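PDB 2X9Q: Cyclo(L-tyrosyl-L-tyrosyl) synthase from Mycobacterium tuberculosis, which joins two tyrosyl groups carried by tRNA(Tyr) into cyclo(L-tyrosyl-L-tyrosyl), without ATP, as a step toward mycocyclosin. Local coordinates for residues A[62-67]-A[100-105]; A[121-126]-A[138-143]; A[250-255]-A[277-282]. All blocks are in the same frame, centred on the assembly; numbering follows the deposited sequence.

Overall arrangement
The three contacts follow one another along the chain, each closing before the next opens. Interactions 1 and 3 share the central mixed sheet: strand 64-68 runs antiparallel beside strand 276-283, which in turn runs parallel to strand 249-253, and helix 96-109 lies against these strands. Their centres are about 11 Å apart, and they touch where Leu-65 and Arg-67 meet the backbone of Thr-282 and Ile-280 and where Trp-105 packs on Cys-252. Interaction 2 stands apart, about 28 Å from interaction 1 and about 24 Å from interaction 3 between centres, pairing helix 122-128 with helix 133-158. Tyr-253, inferred to bind substrate, and Lys-139, possibly involved in aminoacyl-tRNA binding, lie on separate elements of the domain.

Interaction 1. Residues A[62-67]-A[100-105]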
loop_
_atom_site.group_PDB
_atom_site.type_symbol
_atom_site.label_atom_id
_atom_site.label_comp_id
_atom_site.label_asym_id
_atom_site.label_seq_id
_atom_site.Cartn_x
_atom_site.Cartn_y
_atom_site.Cartn_z
ATOM N N GLU A 62 -3.962 3.203 -20.251
ATOM C CA GLU A 62 -2.673 2.562 -20.591
ATOM C C GLU A 62 -2.579 1.125 -20.117
ATOM O O GLU A 62 -1.609 0.771 -19.404
ATOM C CB GLU A 62 -1.505 3.345 -19.976
ATOM C CG GLU A 62 -1.328 4.748 -20.535
ATOM C CD GLU A 62 -2.457 5.681 -20.081
ATOM O OE1 GLU A 62 -2.811 5.653 -18.876
ATOM O OE2 GLU A 62 -2.991 6.429 -20.920
ATOM N N GLY A 63 -3.582 0.330 -20.441
ATOM C CA GLY A 63 -3.553 -1.120 -20.168
ATOM C C GLY A 63 -4.029 -1.567 -18.768
ATOM O O GLY A 63 -4.040 -2.775 -18.467
ATOM N N PHE A 64 -4.483 -0.609 -17.960
ATOM C CA PHE A 64 -5.034 -0.893 -16.612
ATOM C C PHE A 64 -6.495 -0.456 -16.423
ATOM O O PHE A 64 -6.910 0.517 -17.003
ATOM C CB PHE A 64 -4.157 -0.153 -15.565
ATOM C CG PHE A 64 -2.806 -0.804 -15.437
ATOM C CD1 PHE A 64 -1.712 -0.276 -16.079
ATOM C CD2 PHE A 64 -2.679 -1.998 -14.769
ATOM C CE1 PHE A 64 -0.446 -0.951 -16.027
ATOM C CE2 PHE A 64 -1.417 -2.676 -14.678
ATOM C CZ PHE A 64 -0.315 -2.143 -15.311
ATOM N N LEU A 65 -7.237 -1.135 -15.586
ATOM C CA LEU A 65 -8.498 -0.593 -15.171
ATOM C C LEU A 65 -8.183 0.094 -13.825
ATOM O O LEU A 65 -7.568 -0.555 -12.936
ATOM C CB LEU A 65 -9.501 -1.701 -15.005
ATOM C CG LEU A 65 -9.793 -2.556 -16.284
ATOM C CD1 LEU A 65 -10.676 -3.723 -15.958
ATOM C CD2 LEU A 65 -10.470 -1.779 -17.448
ATOM N N VAL A 66 -8.496 1.380 -13.712
ATOM C CA VAL A 66 -8.260 2.132 -12.456
ATOM C C VAL A 66 -9.651 2.365 -11.802
ATOM O O VAL A 66 -10.534 3.041 -12.376
ATOM C CB VAL A 66 -7.572 3.483 -12.731
ATOM C CG1 VAL A 66 -7.337 4.381 -11.423
ATOM C CG2 VAL A 66 -6.324 3.257 -13.487
ATOM N N ARG A 67 -9.810 1.840 -10.603
ATOM C CA ARG A 67 -11.054 1.956 -9.845
ATOM C C ARG A 67 -10.822 2.686 -8.514
ATOM O O ARG A 67 -10.417 2.064 -7.464
ATOM C CB ARG A 67 -11.685 0.579 -9.660
ATOM C CG ARG A 67 -13.130 0.727 -9.062
ATOM C CD ARG A 67 -13.915 -0.595 -8.969
ATOM N NE ARG A 67 -13.200 -1.677 -8.246
ATOM C CZ ARG A 67 -13.050 -1.796 -6.910
ATOM N NH1 ARG A 67 -13.544 -0.882 -6.052
ATOM N NH2 ARG A 67 -12.424 -2.873 -6.404
ATOM N N ARG A 100 7.090 -2.454 -15.373
ATOM C CA ARG A 100 7.249 -1.459 -16.448
ATOM C C ARG A 100 5.901 -0.865 -16.872
ATOM O O ARG A 100 5.812 0.295 -17.114
ATOM C CB ARG A 100 7.901 -2.096 -17.670
ATOM C CG ARG A 100 8.404 -1.083 -18.688
ATOM C CD ARG A 100 9.170 -1.848 -19.817
ATOM N NE ARG A 100 9.157 -0.981 -20.985
ATOM C CZ ARG A 100 10.040 -0.012 -21.176
ATOM N NH1 ARG A 100 11.044 0.192 -20.296
ATOM N NH2 ARG A 100 9.925 0.747 -22.244
ATOM N N ASP A 101 4.897 -1.691 -17.034
ATOM C CA ASP A 101 3.602 -1.204 -17.487
ATOM C C ASP A 101 3.041 -0.213 -16.435
ATOM O O ASP A 101 2.564 0.914 -16.768
ATOM C CB ASP A 101 2.691 -2.411 -17.701
ATOM C CG ASP A 101 3.043 -3.196 -18.978
ATOM O OD1 ASP A 101 3.870 -2.671 -19.758
ATOM O OD2 ASP A 101 2.488 -4.300 -19.166
ATOM N N LEU A 102 3.222 -0.561 -15.161
ATOM C CA LEU A 102 2.783 0.310 -14.065
ATOM C C LEU A 102 3.490 1.645 -14.058
ATOM O O LEU A 102 2.898 2.718 -13.763
ATOM C CB LEU A 102 2.969 -0.398 -12.672
ATOM C CG LEU A 102 1.861 -1.405 -12.331
ATOM C CD1 LEU A 102 2.270 -2.384 -11.123
ATOM C CD2 LEU A 102 0.543 -0.682 -11.959
ATOM N N GLY A 103 4.806 1.589 -14.237
ATOM C CA GLY A 103 5.621 2.795 -14.282
ATOM C C GLY A 103 5.201 3.693 -15.487
ATOM O O GLY A 103 5.121 4.918 -15.336
ATOM N N LEU A 104 4.923 3.105 -16.636
ATOM C CA LEU A 104 4.442 3.920 -17.798
ATOM C C LEU A 104 3.037 4.523 -17.508
ATOM O O LEU A 104 2.784 5.673 -17.805
ATOM C CB LEU A 104 4.345 3.023 -19.034
ATOM C CG LEU A 104 5.745 2.659 -19.611
ATOM C CD1 LEU A 104 5.681 1.468 -20.593
ATOM C CD2 LEU A 104 6.467 3.923 -20.178
ATOM N N TRP A 105 2.142 3.712 -16.929
ATOM C CA TRP A 105 0.788 4.159 -16.541
ATOM C C TRP A 105 0.974 5.297 -15.575
ATOM O O TRP A 105 0.355 6.339 -15.753
ATOM C CB TRP A 105 -0.025 3.066 -15.857
ATOM C CG TRP A 105 -1.243 3.601 -15.130
ATOM C CD1 TRP A 105 -2.415 4.019 -15.714
ATOM C CD2 TRP A 105 -1.406 3.786 -13.714
ATOM N NE1 TRP A 105 -3.266 4.479 -14.748
ATOM C CE2 TRP A 105 -2.666 4.359 -13.514
ATOM C CE3 TRP A 105 -0.589 3.523 -12.578
ATOM C CZ2 TRP A 105 -3.165 4.644 -12.238
ATOM C CZ3 TRP A 105 -1.073 3.868 -11.306
ATOM C CH2 TRP A 105 -2.340 4.413 -11.152
HETATM O O HOH W 1 1.182 0.909 -19.187
#
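Phe-64 and Trp-105 meet as an offset edge-to-face pair, the edge of the phenylalanine ring turned to the face of the indole five-membered ring. Their centroids are 5.6 Å apart and the planes lie at 61°. Phe-64 CG is anti to its carbonyl carbon (chi1 -71°), which carries the ring from the strand toward helix 96-109. One face of that ring receives a methyl group: Leu-102 CD2 sits over it, offset toward the rim, in a CH-pi contact, 4.1 Å from the Phe-64 ring centroid. At the ring's edge, Phe-64 CE1 comes within 3.6 Å of the carbonyl carbon of Asp-101. A flat, wide residue suits this place because it can meet the indole, the methyl and the helix backbone at once.

Trp-105 also takes Val-66, whose CG2 lies 3.5 Å from the indole NE1. The polar end of the indole is served elsewhere, as NE1 bonds to Gln-61. Glu-62 brings OE1 to 3.6 Å from Trp-105 CD1; the two side chains cross at about a right angle, yet the carboxylate plane is tilted only 26° from the indole. The same OE1 is hydrogen-bonded to Asn-109 ND2. A water bridges the backbones, donating to Glu-62 O and Asp-101 O at 2.8 Å each. Large apolar groups thus fill the gap between strand and helix, characteristic of a helix packed on the central sheet of a Rossmann-like alpha/beta domain of the HUP clan.

Interaction 2. Residues A[121-126]-A[138-143]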
loop_
_atom_site.group_PDB
_atom_site.type_symbol
_atom_site.label_atom_id
_atom_site.label_comp_id
_atom_site.label_asym_id
_atom_site.label_seq_id
_atom_site.Cartn_x
_atom_site.Cartn_y
_atom_site.Cartn_z
ATOM N N HIS A 121 8.492 -6.823 8.376
ATOM C CA HIS A 121 7.595 -7.914 8.745
ATOM C C HIS A 121 7.473 -9.026 7.710
ATOM O O HIS A 121 6.521 -9.812 7.812
ATOM C CB HIS A 121 6.171 -7.405 9.191
ATOM C CG HIS A 121 6.263 -6.330 10.238
ATOM N ND1 HIS A 121 6.611 -6.600 11.539
ATOM C CD2 HIS A 121 6.108 -4.985 10.153
ATOM C CE1 HIS A 121 6.656 -5.467 12.228
ATOM N NE2 HIS A 121 6.396 -4.474 11.396
ATOM N N VAL A 122 8.397 -9.080 6.737
ATOM C CA VAL A 122 8.400 -10.156 5.743
ATOM C C VAL A 122 8.896 -11.500 6.317
ATOM O O VAL A 122 8.235 -12.544 6.215
ATOM C CB VAL A 122 9.190 -9.712 4.467
ATOM C CG1 VAL A 122 9.216 -10.849 3.447
ATOM C CG2 VAL A 122 8.423 -8.490 3.890
ATOM N N ALA A 123 10.035 -11.480 6.958
ATOM C CA ALA A 123 10.568 -12.710 7.648
ATOM C C ALA A 123 9.515 -13.168 8.688
ATOM O O ALA A 123 9.246 -14.340 8.851
ATOM C CB ALA A 123 11.911 -12.350 8.416
ATOM N N GLU A 124 8.970 -12.233 9.449
ATOM C CA GLU A 124 7.946 -12.630 10.468
ATOM C C GLU A 124 6.739 -13.337 9.885
ATOM O O GLU A 124 6.203 -14.232 10.526
ATOM C CB GLU A 124 7.502 -11.422 11.319
ATOM C CG GLU A 124 8.640 -10.904 12.195
ATOM C CD GLU A 124 9.711 -9.913 11.464
ATOM O OE1 GLU A 124 9.840 -9.704 10.190
ATOM O OE2 GLU A 124 10.466 -9.298 12.253
ATOM N N SER A 125 6.278 -12.907 8.707
ATOM C CA SER A 125 5.176 -13.562 8.063
ATOM C C SER A 125 5.531 -14.953 7.632
ATOM O O SER A 125 4.669 -15.836 7.643
ATOM C CB SER A 125 4.714 -12.802 6.753
ATOM O OG SER A 125 4.608 -11.426 7.088
ATOM N N TYR A 126 6.708 -15.124 7.079
ATOM C CA TYR A 126 7.145 -16.498 6.665
ATOM C C TYR A 126 7.252 -17.429 7.908
ATOM O O TYR A 126 6.901 -18.642 7.872
ATOM C CB TYR A 126 8.531 -16.392 5.936
ATOM C CG TYR A 126 8.483 -15.614 4.685
ATOM C CD1 TYR A 126 7.245 -15.358 4.021
ATOM C CD2 TYR A 126 9.645 -15.106 4.118
ATOM C CE1 TYR A 126 7.193 -14.559 2.801
ATOM C CE2 TYR A 126 9.627 -14.394 2.939
ATOM C CZ TYR A 126 8.426 -14.125 2.274
ATOM O OH TYR A 126 8.481 -13.386 1.111
ATOM N N ARG A 138 16.195 -16.049 5.505
ATOM C CA ARG A 138 16.861 -16.292 4.223
ATOM C C ARG A 138 15.910 -15.894 3.057
ATOM O O ARG A 138 16.347 -15.244 2.105
ATOM C CB ARG A 138 17.262 -17.769 4.060
ATOM C CG ARG A 138 18.119 -18.018 2.817
ATOM C CD ARG A 138 18.409 -19.544 2.613
ATOM N NE ARG A 138 17.202 -20.298 2.164
ATOM C CZ ARG A 138 16.748 -20.270 0.915
ATOM N NH1 ARG A 138 17.391 -19.564 -0.069
ATOM N NH2 ARG A 138 15.685 -20.962 0.619
ATOM N N LYS A 139 14.660 -16.355 3.142
ATOM C CA LYS A 139 13.678 -16.176 2.045
ATOM C C LYS A 139 13.267 -14.727 1.944
ATOM O O LYS A 139 13.071 -14.259 0.839
ATOM C CB LYS A 139 12.400 -16.986 2.267
ATOM C CG LYS A 139 12.483 -18.441 1.805
ATOM C CD LYS A 139 11.599 -19.414 2.618
ATOM C CE LYS A 139 10.161 -19.587 2.121
ATOM N NZ LYS A 139 9.971 -21.107 2.233
ATOM N N ALA A 140 13.104 -14.049 3.091
ATOM C CA ALA A 140 12.792 -12.585 3.121
ATOM C C ALA A 140 13.911 -11.828 2.414
ATOM O O ALA A 140 13.642 -10.972 1.541
ATOM C CB ALA A 140 12.641 -12.083 4.570
ATOM N N VAL A 141 15.178 -12.147 2.761
ATOM C CA VAL A 141 16.326 -11.447 2.147
ATOM C C VAL A 141 16.306 -11.667 0.642
ATOM O O VAL A 141 16.339 -10.725 -0.156
ATOM C CB VAL A 141 17.700 -11.869 2.783
ATOM C CG1 VAL A 141 18.862 -11.310 1.855
ATOM C CG2 VAL A 141 17.846 -11.258 4.187
ATOM N N LYS A 142 16.118 -12.911 0.227
ATOM C CA LYS A 142 16.033 -13.194 -1.184
ATOM C C LYS A 142 14.876 -12.481 -1.906
ATOM O O LYS A 142 15.081 -11.952 -3.015
ATOM C CB LYS A 142 15.902 -14.733 -1.399
ATOM C CG LYS A 142 15.888 -15.092 -2.810
ATOM C CD LYS A 142 15.595 -16.589 -3.194
ATOM C CE LYS A 142 14.570 -17.248 -2.330
ATOM N NZ LYS A 142 13.249 -16.980 -2.909
ATOM N N ASN A 143 13.674 -12.516 -1.332
ATOM C CA ASN A 143 12.527 -11.938 -2.000
ATOM C C ASN A 143 12.595 -10.421 -2.030
ATOM O O ASN A 143 12.149 -9.783 -3.012
ATOM C CB ASN A 143 11.255 -12.450 -1.299
ATOM C CG ASN A 143 10.964 -13.929 -1.635
ATOM O OD1 ASN A 143 11.571 -14.468 -2.517
ATOM N ND2 ASN A 143 10.044 -14.551 -0.919
#
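The Tyr-126 ring meets helix 133-158 with its edge: Ala-140 N lies in the ring plane, 3.5 Å from Tyr-126 CE2, while Val-122 O of the ring's own helix stands above one face, toward the rim. CD2 on this edge also touches Lys-139 CB at 3.8 Å. Tyr-126 CG is anti to the carbonyl carbon (chi1 -63°), which carries the phenol across to Asn-143. There Asn-143 ND2 donates to Tyr-126 OH at 2.8 Å, nearly straight at 171°, with the oxygen in the amide plane. Asn-143 OD1 accepts from Lys-142 NZ, so the amide is held at both ends.

Beside the phenol, the alanine pair Ala-123 and Ala-140 lets the two helices approach. Ala-140 CB lies 3.6 Å from Ala-123 N, and Val-122 CG1 flanks it at 3.8 Å. The contact joins helices consecutive in the chain, 122-128 and 133-158, whose local segments run in largely opposed directions (132°), their axes 8.6 Å apart. Lys-139, possibly involved in aminoacyl-tRNA binding, meets Tyr-126 with its CB and backbone; its ammonium group bends away to a weak, long ion pair with Asp-131. Close apolar packing is therefore combined with one nearly straight bond that ties the phenol oxygen to the second helix, while the lysine ammonium is directed away from the interface.

Interaction 3. Residues A[250-255]-A[277-282]; sequences LNCYHQ and GHAIVT
The carbonyl oxygen of Asn-251 is gripped by two donors from the neighbouring strand: His-278 ND1 at 2.8 Å and the backbone Ala-279 N at 3.1 Å. They reach it from opposite faces of the carbonyl plane. Asn-251 O lies nearly in the imidazole plane, so the ring donates through its edge; His-278 CG, anti to the backbone N (chi1 174°), swings the ring over to that oxygen. NE2 accepts from the backbone N-H of Leu-257, consistent with the proton lying on ND1, and the two bonds fix the rotation of the ring. A histidine suits the place because its two nitrogens can serve as donor and acceptor.

Around this node the strands form a parallel ladder, within the beta-alpha-beta unit of strand 249-253, helix 260-263 and strand 276-283. Asn-251 N donates to Gly-277 O at 2.7 Å, Tyr-253 N to Ala-279 O, and Val-281 N to Tyr-253 O. Gly-277, lacking a side chain, suits the place beside Leu-250 CD1. On the face bearing Leu-250, Cys-252 and Ala-279, Leu-250 CD2 touches Ala-279 CB at 3.8 Å, and Cys-252 CB touches Val-281 CG2 at 3.7 Å.

The other face carries Asn-251, whose ND2 bonds to Leu-236 O, and Tyr-253, a probable substrate-binding residue whose OH is hydrogen-bonded to Ser-88 OG of the likely nucleophile. His-254 ND1 lies over the centre of the Tyr-253 ring. Backbone ladder and imidazole bond together would be expected to steady the strand from whose end Tyr-253 extends to the probable active site.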
loop_
_atom_site.group_PDB
_atom_site.type_symbol
_atom_site.label_atom_id
_atom_site.label_comp_id
_atom_site.label_asym_id
_atom_site.label_seq_id
_atom_site.Cartn_x
_atom_site.Cartn_y
_atom_site.Cartn_z
ATOM N N LEU A 250 -2.690 9.293 -4.718
ATOM C CA LEU A 250 -3.516 8.125 -4.867
ATOM C C LEU A 250 -2.690 6.865 -4.567
ATOM O O LEU A 250 -1.733 6.580 -5.283
ATOM C CB LEU A 250 -4.018 8.011 -6.342
ATOM C CG LEU A 250 -5.125 7.062 -6.624
ATOM C CD1 LEU A 250 -6.491 7.482 -5.871
ATOM C CD2 LEU A 250 -5.346 7.126 -8.106
ATOM N N ASN A 251 -3.101 6.096 -3.558
ATOM C CA ASN A 251 -2.350 4.905 -3.163
ATOM C C ASN A 251 -2.926 3.704 -3.911
ATOM O O ASN A 251 -4.134 3.383 -3.785
ATOM C CB ASN A 251 -2.378 4.771 -1.619
ATOM C CG ASN A 251 -1.333 3.734 -1.154
ATOM O OD1 ASN A 251 -1.207 2.695 -1.786
ATOM N ND2 ASN A 251 -0.650 3.994 -0.069
ATOM N N CYS A 252 -2.099 3.075 -4.781
ATOM C CA CYS A 252 -2.645 2.117 -5.764
ATOM C C CYS A 252 -2.210 0.707 -5.575
ATOM O O CYS A 252 -0.979 0.445 -5.391
ATOM C CB CYS A 252 -2.192 2.514 -7.194
ATOM S SG CYS A 252 -2.759 4.188 -7.604
ATOM N N TYR A 253 -3.162 -0.227 -5.662
ATOM C CA TYR A 253 -2.793 -1.659 -5.542
ATOM C C TYR A 253 -3.777 -2.450 -6.336
ATOM O O TYR A 253 -4.835 -1.938 -6.673
ATOM C CB TYR A 253 -2.806 -2.096 -4.039
ATOM C CG TYR A 253 -1.978 -3.315 -3.737
ATOM C CD1 TYR A 253 -0.609 -3.319 -4.013
ATOM C CD2 TYR A 253 -2.578 -4.487 -3.187
ATOM C CE1 TYR A 253 0.176 -4.470 -3.774
ATOM C CE2 TYR A 253 -1.794 -5.643 -2.939
ATOM C CZ TYR A 253 -0.445 -5.612 -3.228
ATOM O OH TYR A 253 0.359 -6.690 -2.967
ATOM N N HIS A 254 -3.456 -3.701 -6.629
ATOM C CA HIS A 254 -4.327 -4.494 -7.467
ATOM C C HIS A 254 -5.412 -5.210 -6.660
ATOM O O HIS A 254 -6.170 -5.981 -7.253
ATOM C CB HIS A 254 -3.534 -5.549 -8.286
ATOM C CG HIS A 254 -2.668 -6.466 -7.454
ATOM N ND1 HIS A 254 -1.549 -6.036 -6.800
ATOM C CD2 HIS A 254 -2.732 -7.815 -7.235
ATOM C CE1 HIS A 254 -0.997 -7.037 -6.132
ATOM N NE2 HIS A 254 -1.707 -8.131 -6.366
ATOM N N GLN A 255 -5.460 -4.996 -5.348
ATOM C CA GLN A 255 -6.548 -5.508 -4.474
ATOM C C GLN A 255 -6.926 -4.360 -3.540
ATOM O O GLN A 255 -6.045 -3.614 -3.150
ATOM C CB GLN A 255 -6.017 -6.613 -3.537
ATOM C CG GLN A 255 -5.659 -7.907 -4.205
ATOM C CD GLN A 255 -4.734 -8.771 -3.325
ATOM O OE1 GLN A 255 -4.527 -8.505 -2.127
ATOM N NE2 GLN A 255 -4.146 -9.792 -3.937
ATOM N N GLY A 277 -6.113 9.445 -1.409
ATOM C CA GLY A 277 -7.097 8.518 -1.947
ATOM C C GLY A 277 -6.521 7.134 -2.202
ATOM O O GLY A 277 -5.286 6.901 -2.118
ATOM N N HIS A 278 -7.402 6.217 -2.539
ATOM C CA HIS A 278 -6.973 4.833 -2.881
ATOM C C HIS A 278 -7.640 4.448 -4.184
ATOM O O HIS A 278 -8.796 4.835 -4.409
ATOM C CB HIS A 278 -7.465 3.881 -1.733
ATOM C CG HIS A 278 -7.260 2.412 -1.967
ATOM N ND1 HIS A 278 -6.092 1.891 -2.509
ATOM C CD2 HIS A 278 -8.034 1.342 -1.627
ATOM C CE1 HIS A 278 -6.172 0.564 -2.500
ATOM N NE2 HIS A 278 -7.344 0.212 -1.967
ATOM N N ALA A 279 -6.936 3.691 -5.039
ATOM C CA ALA A 279 -7.507 3.077 -6.185
ATOM C C ALA A 279 -7.043 1.653 -6.349
ATOM O O ALA A 279 -5.883 1.331 -6.125
ATOM C CB ALA A 279 -7.171 3.868 -7.519
ATOM N N ILE A 280 -7.948 0.818 -6.834
ATOM C CA ILE A 280 -7.622 -0.543 -7.182
ATOM C C ILE A 280 -7.252 -0.526 -8.684
ATOM O O ILE A 280 -8.048 -0.020 -9.524
ATOM C CB ILE A 280 -8.821 -1.469 -6.898
ATOM C CG1 ILE A 280 -8.989 -1.559 -5.372
ATOM C CG2 ILE A 280 -8.483 -2.896 -7.420
ATOM C CD1 ILE A 280 -9.788 -0.364 -4.792
ATOM N N VAL A 281 -6.060 -0.997 -9.000
ATOM C CA VAL A 281 -5.503 -0.847 -10.355
ATOM C C VAL A 281 -5.128 -2.215 -10.834
ATOM O O VAL A 281 -4.305 -2.883 -10.181
ATOM C CB VAL A 281 -4.237 0.038 -10.379
ATOM C CG1 VAL A 281 -3.675 0.076 -11.751
ATOM C CG2 VAL A 281 -4.564 1.460 -9.863
ATOM N N THR A 282 -5.826 -2.691 -11.872
ATOM C CA THR A 282 -5.715 -4.097 -12.325
ATOM C C THR A 282 -5.504 -4.155 -13.849
ATOM O O THR A 282 -5.839 -3.193 -14.530
ATOM C CB THR A 282 -6.971 -4.919 -12.009
ATOM O OG1 THR A 282 -8.170 -4.254 -12.487
ATOM C CG2 THR A 282 -7.061 -5.252 -10.509
#